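Local coordinates for protein sucrose 6(F)-phosphate phosphorylase (Thermoanaerobacterium thermosaccharolyticum DSM 571, PDB 6S9V) that is a phosphorylase of the alpha-amylase family, built on a TIM-barrel catalytic domain, at residues Pro389-Tyr393 and Val394-Ala398; Lys423-Glu426 and Glu427-Lys431; Gln435-Leu438 and Lys439-Phe443. All blocks are in the same frame, centred on the assembly; numbering follows the deposited sequence.

Interaction 1 of 3, residues Pro389-Tyr393 and Val394-Ala398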
loop_
_atom_site.group_PDB
_atom_site.type_symbol
_atom_site.label_atom_id
_atom_site.label_comp_id
_atom_site.label_asym_id
_atom_site.label_seq_id
_atom_site.Cartn_x
_atom_site.Cartn_y
_atom_site.Cartn_z
ATOM N N PRO A 389 8.671 -0.688 -8.795
ATOM C CA PRO A 389 7.754 0.453 -8.944
ATOM C C PRO A 389 6.309 0.016 -9.153
ATOM O O PRO A 389 6.021 -0.863 -9.967
ATOM C CB PRO A 389 8.294 1.188 -10.177
ATOM C CG PRO A 389 9.175 0.200 -10.901
ATOM C CD PRO A 389 9.348 -1.038 -10.057
ATOM N N GLN A 390 5.401 0.663 -8.418
ATOM C CA GLN A 390 3.965 0.450 -8.524
ATOM C C GLN A 390 3.290 1.738 -8.955
ATOM O O GLN A 390 3.652 2.820 -8.483
ATOM C CB GLN A 390 3.370 0.002 -7.190
ATOM C CG GLN A 390 3.973 -1.273 -6.657
ATOM C CD GLN A 390 3.179 -1.847 -5.519
ATOM O OE1 GLN A 390 2.763 -1.125 -4.620
ATOM N NE2 GLN A 390 2.960 -3.157 -5.549
ATOM N N VAL A 391 2.310 1.611 -9.848
ATOM C CA VAL A 391 1.520 2.739 -10.335
ATOM C C VAL A 391 0.062 2.484 -9.968
ATOM O O VAL A 391 -0.519 1.464 -10.367
ATOM C CB VAL A 391 1.670 2.942 -11.852
ATOM C CG1 VAL A 391 0.722 4.039 -12.353
ATOM C CG2 VAL A 391 3.112 3.300 -12.198
ATOM N N TYR A 392 -0.516 3.398 -9.199
ATOM C CA TYR A 392 -1.930 3.309 -8.846
ATOM C C TYR A 392 -2.795 3.686 -10.045
ATOM O O TYR A 392 -2.437 4.563 -10.835
ATOM C CB TYR A 392 -2.185 4.220 -7.649
ATOM C CG TYR A 392 -3.563 4.201 -7.042
ATOM C CD1 TYR A 392 -4.069 3.065 -6.434
ATOM C CD2 TYR A 392 -4.341 5.350 -7.037
ATOM C CE1 TYR A 392 -5.318 3.066 -5.847
ATOM C CE2 TYR A 392 -5.592 5.362 -6.453
ATOM C CZ TYR A 392 -6.070 4.225 -5.860
ATOM O OH TYR A 392 -7.309 4.237 -5.284
ATOM N N TYR A 393 -3.951 3.018 -10.176
ATOM C CA TYR A 393 -4.737 3.129 -11.405
ATOM C C TYR A 393 -5.199 4.561 -11.658
ATOM O O TYR A 393 -5.275 4.995 -12.813
ATOM C CB TYR A 393 -5.938 2.179 -11.364
ATOM C CG TYR A 393 -7.060 2.601 -10.434
ATOM C CD1 TYR A 393 -6.958 2.390 -9.069
ATOM C CD2 TYR A 393 -8.215 3.210 -10.923
ATOM C CE1 TYR A 393 -7.969 2.766 -8.209
ATOM C CE2 TYR A 393 -9.229 3.599 -10.066
ATOM C CZ TYR A 393 -9.099 3.370 -8.711
ATOM O OH TYR A 393 -10.094 3.738 -7.839
ATOM N N VAL A 394 -5.514 5.314 -10.604
ATOM C CA VAL A 394 -5.931 6.699 -10.816
ATOM C C VAL A 394 -4.788 7.506 -11.420
ATOM O O VAL A 394 -4.985 8.280 -12.365
ATOM C CB VAL A 394 -6.433 7.327 -9.500
ATOM C CG1 VAL A 394 -6.739 8.835 -9.698
ATOM C CG2 VAL A 394 -7.662 6.590 -9.001
ATOM N N GLY A 395 -3.575 7.333 -10.887
ATOM C CA GLY A 395 -2.420 8.025 -11.432
ATOM C C GLY A 395 -2.056 7.555 -12.826
ATOM O O GLY A 395 -1.578 8.347 -13.644
ATOM N N LEU A 396 -2.299 6.281 -13.121
ATOM C CA LEU A 396 -2.086 5.772 -14.469
ATOM C C LEU A 396 -2.872 6.577 -15.494
ATOM O O LEU A 396 -2.384 6.832 -16.599
ATOM C CB LEU A 396 -2.497 4.299 -14.533
ATOM C CG LEU A 396 -2.424 3.650 -15.911
ATOM C CD1 LEU A 396 -0.971 3.567 -16.386
ATOM C CD2 LEU A 396 -3.089 2.272 -15.898
ATOM N N LEU A 397 -4.091 6.969 -15.146
ATOM C CA LEU A 397 -4.976 7.695 -16.045
ATOM C C LEU A 397 -4.959 9.192 -15.779
ATOM O O LEU A 397 -5.833 9.908 -16.274
ATOM C CB LEU A 397 -6.394 7.140 -15.918
ATOM C CG LEU A 397 -6.484 5.632 -16.201
ATOM C CD1 LEU A 397 -7.901 5.122 -16.061
ATOM C CD2 LEU A 397 -5.953 5.333 -17.597
ATOM N N ALA A 398 -3.977 9.672 -15.021
ATOM C CA ALA A 398 -3.845 11.084 -14.666
ATOM C C ALA A 398 -5.151 11.622 -14.092
ATOM O O ALA A 398 -5.628 12.695 -14.458
ATOM C CB ALA A 398 -3.388 11.901 -15.871
#

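Interaction 2 of 3, residues Lys423-Glu426 and Glu427-Lys431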
loop_
_atom_site.group_PDB
_atom_site.type_symbol
_atom_site.label_atom_id
_atom_site.label_comp_id
_atom_site.label_asym_id
_atom_site.label_seq_id
_atom_site.Cartn_x
_atom_site.Cartn_y
_atom_site.Cartn_z
ATOM N N LYS A 423 -15.808 3.121 -21.083
ATOM C CA LYS A 423 -15.762 4.250 -22.006
ATOM C C LYS A 423 -14.854 5.349 -21.471
ATOM O O LYS A 423 -14.134 5.996 -22.241
ATOM C CB LYS A 423 -17.169 4.783 -22.273
ATOM C CG LYS A 423 -18.115 3.710 -22.799
ATOM C CD LYS A 423 -17.812 3.300 -24.233
ATOM C CE LYS A 423 -18.143 4.363 -25.262
ATOM N NZ LYS A 423 -17.656 3.917 -26.596
ATOM N N GLU A 424 -14.861 5.566 -20.150
ATOM C CA GLU A 424 -13.995 6.582 -19.564
ATOM C C GLU A 424 -12.528 6.175 -19.662
ATOM O O GLU A 424 -11.652 7.024 -19.871
ATOM C CB GLU A 424 -14.378 6.831 -18.103
ATOM C CG GLU A 424 -13.589 7.963 -17.454
ATOM C CD GLU A 424 -14.066 8.316 -16.049
ATOM O OE1 GLU A 424 -14.929 7.603 -15.491
ATOM O OE2 GLU A 424 -13.582 9.329 -15.511
ATOM N N ILE A 425 -12.239 4.884 -19.497
ATOM C CA ILE A 425 -10.877 4.403 -19.706
ATOM C C ILE A 425 -10.456 4.634 -21.153
ATOM O O ILE A 425 -9.358 5.132 -21.432
ATOM C CB ILE A 425 -10.766 2.919 -19.325
ATOM C CG1 ILE A 425 -11.028 2.728 -17.834
ATOM C CG2 ILE A 425 -9.386 2.395 -19.697
ATOM C CD1 ILE A 425 -11.207 1.270 -17.435
ATOM N N GLU A 426 -11.331 4.274 -22.094
ATOM C CA GLU A 426 -11.038 4.482 -23.509
ATOM C C GLU A 426 -10.672 5.934 -23.780
ATOM O O GLU A 426 -9.713 6.212 -24.512
ATOM C CB GLU A 426 -12.251 4.058 -24.340
ATOM C CG GLU A 426 -12.123 4.264 -25.845
ATOM C CD GLU A 426 -13.454 4.087 -26.569
ATOM O OE1 GLU A 426 -14.429 3.627 -25.931
ATOM O OE2 GLU A 426 -13.529 4.414 -27.773
ATOM N N GLU A 427 -11.402 6.875 -23.168
ATOM C CA GLU A 427 -11.103 8.293 -23.351
ATOM C C GLU A 427 -9.799 8.679 -22.664
ATOM O O GLU A 427 -8.961 9.379 -23.248
ATOM C CB GLU A 427 -12.247 9.153 -22.808
ATOM C CG GLU A 427 -13.478 9.188 -23.671
ATOM C CD GLU A 427 -13.320 10.108 -24.872
ATOM O OE1 GLU A 427 -13.239 11.350 -24.695
ATOM O OE2 GLU A 427 -13.265 9.578 -25.994
ATOM N N SER A 428 -9.607 8.229 -21.420
ATOM C CA SER A 428 -8.480 8.700 -20.628
ATOM C C SER A 428 -7.144 8.270 -21.223
ATOM O O SER A 428 -6.177 9.041 -21.193
ATOM C CB SER A 428 -8.596 8.182 -19.193
ATOM O OG SER A 428 -9.645 8.822 -18.495
ATOM N N VAL A 429 -7.062 7.049 -21.766
ATOM C CA VAL A 429 -5.777 6.553 -22.246
ATOM C C VAL A 429 -5.296 7.333 -23.459
ATOM O O VAL A 429 -4.116 7.260 -23.811
ATOM C CB VAL A 429 -5.827 5.048 -22.582
ATOM C CG1 VAL A 429 -6.142 4.247 -21.349
ATOM C CG2 VAL A 429 -6.830 4.761 -23.695
ATOM N N GLN A 430 -6.185 8.083 -24.111
ATOM C CA GLN A 430 -5.800 8.893 -25.254
ATOM C C GLN A 430 -5.227 10.246 -24.858
ATOM O O GLN A 430 -4.648 10.927 -25.715
ATOM C CB GLN A 430 -7.010 9.078 -26.175
ATOM C CG GLN A 430 -7.551 7.753 -26.693
ATOM C CD GLN A 430 -8.671 7.915 -27.699
ATOM O OE1 GLN A 430 -8.465 8.404 -28.810
ATOM N NE2 GLN A 430 -9.867 7.484 -27.317
ATOM N N LYS A 431 -5.339 10.641 -23.591
ATOM C CA LYS A 431 -4.768 11.907 -23.153
ATOM C C LYS A 431 -3.257 11.896 -23.340
ATOM O O LYS A 431 -2.595 10.881 -23.104
ATOM C CB LYS A 431 -5.099 12.174 -21.687
ATOM C CG LYS A 431 -6.574 12.377 -21.408
ATOM C CD LYS A 431 -6.775 13.139 -20.109
ATOM C CE LYS A 431 -6.495 12.269 -18.890
ATOM N NZ LYS A 431 -6.728 13.017 -17.616
#

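Interaction 3 of 3, residues Gln435-Leu438 and Lys439-Phe443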
loop_
_atom_site.group_PDB
_atom_site.type_symbol
_atom_site.label_atom_id
_atom_site.label_comp_id
_atom_site.label_asym_id
_atom_site.label_seq_id
_atom_site.Cartn_x
_atom_site.Cartn_y
_atom_site.Cartn_z
ATOM N N GLN A 435 -0.451 8.913 -22.498
ATOM C CA GLN A 435 0.393 8.277 -23.506
ATOM C C GLN A 435 1.872 8.476 -23.183
ATOM O O GLN A 435 2.685 7.563 -23.378
ATOM C CB GLN A 435 0.054 8.815 -24.897
ATOM C CG GLN A 435 -1.266 8.273 -25.497
ATOM C CD GLN A 435 -1.296 6.746 -25.679
ATOM O OE1 GLN A 435 -0.332 6.139 -26.155
ATOM N NE2 GLN A 435 -2.419 6.126 -25.309
ATOM N N ARG A 436 2.242 9.655 -22.670
ATOM C CA ARG A 436 3.626 9.866 -22.245
ATOM C C ARG A 436 4.000 8.940 -21.097
ATOM O O ARG A 436 5.111 8.400 -21.063
ATOM C CB ARG A 436 3.850 11.316 -21.827
ATOM C CG ARG A 436 3.784 12.310 -22.959
ATOM C CD ARG A 436 3.790 13.725 -22.408
ATOM N NE ARG A 436 5.058 14.055 -21.768
ATOM C CZ ARG A 436 5.263 15.139 -21.024
ATOM N NH1 ARG A 436 4.273 16.002 -20.810
ATOM N NH2 ARG A 436 6.459 15.364 -20.494
ATOM N N LEU A 437 3.092 8.765 -20.132
ATOM C CA LEU A 437 3.372 7.890 -19.000
ATOM C C LEU A 437 3.502 6.435 -19.440
ATOM O O LEU A 437 4.364 5.704 -18.932
ATOM C CB LEU A 437 2.274 8.030 -17.948
ATOM C CG LEU A 437 2.383 7.146 -16.704
ATOM C CD1 LEU A 437 3.761 7.244 -16.052
ATOM C CD2 LEU A 437 1.272 7.526 -15.708
ATOM N N LEU A 438 2.655 5.993 -20.370
ATOM C CA LEU A 438 2.740 4.615 -20.837
ATOM C C LEU A 438 4.070 4.355 -21.538
ATOM O O LEU A 438 4.662 3.281 -21.380
ATOM C CB LEU A 438 1.560 4.305 -21.763
ATOM C CG LEU A 438 0.180 4.309 -21.082
ATOM C CD1 LEU A 438 -0.927 4.026 -22.079
ATOM C CD2 LEU A 438 0.126 3.295 -19.948
ATOM N N LYS A 439 4.553 5.326 -22.323
ATOM C CA LYS A 439 5.849 5.177 -22.982
ATOM C C LYS A 439 6.976 5.086 -21.956
ATOM O O LYS A 439 7.901 4.266 -22.096
ATOM C CB LYS A 439 6.081 6.345 -23.947
ATOM C CG LYS A 439 7.321 6.185 -24.808
ATOM C CD LYS A 439 7.449 7.293 -25.846
ATOM C CE LYS A 439 8.766 7.178 -26.605
ATOM N NZ LYS A 439 8.928 8.265 -27.621
ATOM N N LEU A 440 6.915 5.924 -20.920
ATOM C CA LEU A 440 7.911 5.877 -19.858
ATOM C C LEU A 440 7.867 4.542 -19.131
ATOM O O LEU A 440 8.915 3.957 -18.828
ATOM C CB LEU A 440 7.683 7.018 -18.866
ATOM C CG LEU A 440 8.618 7.068 -17.654
ATOM C CD1 LEU A 440 10.059 7.318 -18.104
ATOM C CD2 LEU A 440 8.162 8.120 -16.660
ATOM N N ILE A 441 6.663 4.047 -18.830
ATOM C CA ILE A 441 6.542 2.756 -18.159
ATOM C C ILE A 441 7.193 1.663 -18.993
ATOM O O ILE A 441 7.979 0.847 -18.486
ATOM C CB ILE A 441 5.064 2.438 -17.865
ATOM C CG1 ILE A 441 4.540 3.327 -16.738
ATOM C CG2 ILE A 441 4.914 0.979 -17.504
ATOM C CD1 ILE A 441 3.021 3.276 -16.573
ATOM N N ARG A 442 6.863 1.614 -20.285
ATOM C CA ARG A 442 7.426 0.566 -21.128
ATOM C C ARG A 442 8.940 0.698 -21.247
ATOM O O ARG A 442 9.645 -0.319 -21.315
ATOM C CB ARG A 442 6.757 0.555 -22.502
ATOM C CG ARG A 442 5.295 0.110 -22.416
ATOM C CD ARG A 442 4.865 -0.639 -23.668
ATOM N NE ARG A 442 4.574 0.231 -24.787
ATOM C CZ ARG A 442 4.438 -0.174 -26.045
ATOM N NH1 ARG A 442 4.572 -1.460 -26.377
ATOM N NH2 ARG A 442 4.162 0.723 -26.976
ATOM N N PHE A 443 9.464 1.925 -21.266
ATOM C CA PHE A 443 10.912 2.079 -21.217
ATOM C C PHE A 443 11.483 1.463 -19.944
ATOM O O PHE A 443 12.492 0.744 -19.987
ATOM C CB PHE A 443 11.321 3.547 -21.305
ATOM C CG PHE A 443 12.816 3.740 -21.342
ATOM C CD1 PHE A 443 13.513 3.594 -22.531
ATOM C CD2 PHE A 443 13.521 4.028 -20.186
ATOM C CE1 PHE A 443 14.903 3.745 -22.573
ATOM C CE2 PHE A 443 14.904 4.195 -20.220
ATOM C CZ PHE A 443 15.589 4.054 -21.416
#

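Interaction 1 of 3, residues Pro389-Tyr393 and Val394-Ala398
Val394 CG2 touches the rings of both Tyr392 and Tyr393, where the eighth strand of the TIM barrel, 388-392, runs straight into the short helix 393-396. Tyr392 is the N-cap of that helix. Its carbonyl O accepts Leu396 N at 2.9 Å and closes the first turn. A longer bond of 3.3 Å runs from Leu397 N to Tyr393 O.

The two tyrosines differ in their first torsion. Tyr392 has CG anti to its backbone N (chi1 -175°), and its ring lies beside Val394, both side chains pointing the same way. The contact is Tyr392 CE2 to Val394 CG2 at 3.5 Å. Tyr393 has CG between its N and its carbonyl carbon (chi1 73°). This folds the ring back over the start of the next residue, with Val394 N over one face. Val394 CG2 covers that ring too. It stands 3.7 Å from the Tyr393 ring centroid, close to the ring normal, which makes a CH-pi contact. The methyl is displaced toward the rim and is near Tyr393 CZ.

The hydroxyls are held outside the turn: Tyr392 OH bonds Asn416 O, and Tyr393 OH bonds His418 O. This fixes the far ends of both rings. A bound sulfate, probably from the crystallisation liquor, lies about 5 Å from the Tyr392 side chain.

On another part of the turn, Val391 and Leu396 cross at about a right angle. Val391 CG1 meets Leu396 CB at 3.9 Å, and the Leu396 side chain goes on to helix 432-446.

The helix ends in a Schellman motif. Ala398, with positive phi, is the C-prime residue, and Ala398 N donates to Gly395 O at 3.1 Å.

Interaction 2 of 3, residues Lys423-Glu426 and Glu427-Lys431
Gln430 and Glu426 lie side by side and point the same way, with amide and carboxylate planes only 7° apart. The two flat groups do not bond each other. Gln430 NE2 instead reaches back to the backbone, giving a nearly straight bond of 3.1 Å to Glu426 O. The acceptor lies in the amide plane of Gln430, but the donor sits well above the carbonyl plane of Glu426. Gln430 CG is anti to its own carbonyl carbon (chi1 -60°), and the chain is extended beyond it, which carries the amide back along the chain. The amide thus serves an oxygen that Gln430 N does not use, since that N bonds Glu427 O.

These residues belong to helix 422-428 and the chain just beyond it, which pack against helix 34-44 of the alpha-amylase-type TIM-barrel domain. A type I beta turn spans Ser428 to Lys431, and Lys431 is the N-cap of the next helix. Val429 N makes a helical bond to Ile425 O at 3.0 Å.

The buried side holds Ile425 and Val429. Their side chains cross at a slant, Ile425 CG2 being 4.1 Å from Val429 CG1. Both pack on Tyr44 of helix 34-44. At the surface, Lys423 NZ forms a salt bridge with Glu426 OE1 at 3.3 Å; its hydrogen bond is weak. Glu424 is extended and turned away, and its OE1 bonds His418 NE2.

Interaction 3 of 3, residues Gln435-Leu438 and Lys439-Phe443
Ile441 N donates to Leu437 O at 2.8 Å, the shortest of four successive helical bonds across this contact. Arg442 N to Leu438 O follows at 3.0 Å. Lys439 N to Gln435 O and Leu440 N to Arg436 O are each 3.1 Å. Together the four form a regular alpha-helical ladder.

The arginines find their charged partners in other parts of the chain. Arg436 forms salt bridges with Asp373 and with the terminal carboxylate of Val502. Arg442 pairs with Asp47.

The packing within the helix rests on Leu437 and Ile441, one turn apart. Ile441 has CG1 beside its backbone N (chi1 -72°). This lays Ile441 CG1 alongside Leu437 O, at 3.2 Å, and sends CD1 back toward the earlier turn. There Ile441 CD1 meets Leu437 CG at 3.9 Å, the two side chains meeting at a slant. Leu438 comes less close, with Leu438 CD2 at 4.4 Å from Ile441 CD1.

Further out, Leu440 and Ile441 both touch Phe383 of helix 372-384. Leu440 also touches Tyr500 of strand 497-501. The arrangement is that of an amphipathic helix on the outside of a TIM barrel, here the long helix 432-446 that follows the eighth strand and borders the C-terminal antiparallel sheet.

Interaction 1 is wholly buried and joins the last barrel strand to a short helix. Interactions 2 and 3 are partly buried and lie farther out. Interaction 3 lies within one helix, while interaction 2 runs from a helix into the turn beyond it. The three follow in series and touch one another. Leu396 CD1 of interaction 1 packs on Leu438 and Ile441 of interaction 3. Leu397 CD2 of interaction 1 meets Val429 CG1 of interaction 2. Val429 O and Gln435 NE2 probably form a hydrogen bond between interactions 2 and 3. The chemistry shifts accordingly: aromatic rings and a methyl in 389-398, carboxylates and an amide in 423-431, and aliphatic packing beside salt-bridged arginines in 435-443.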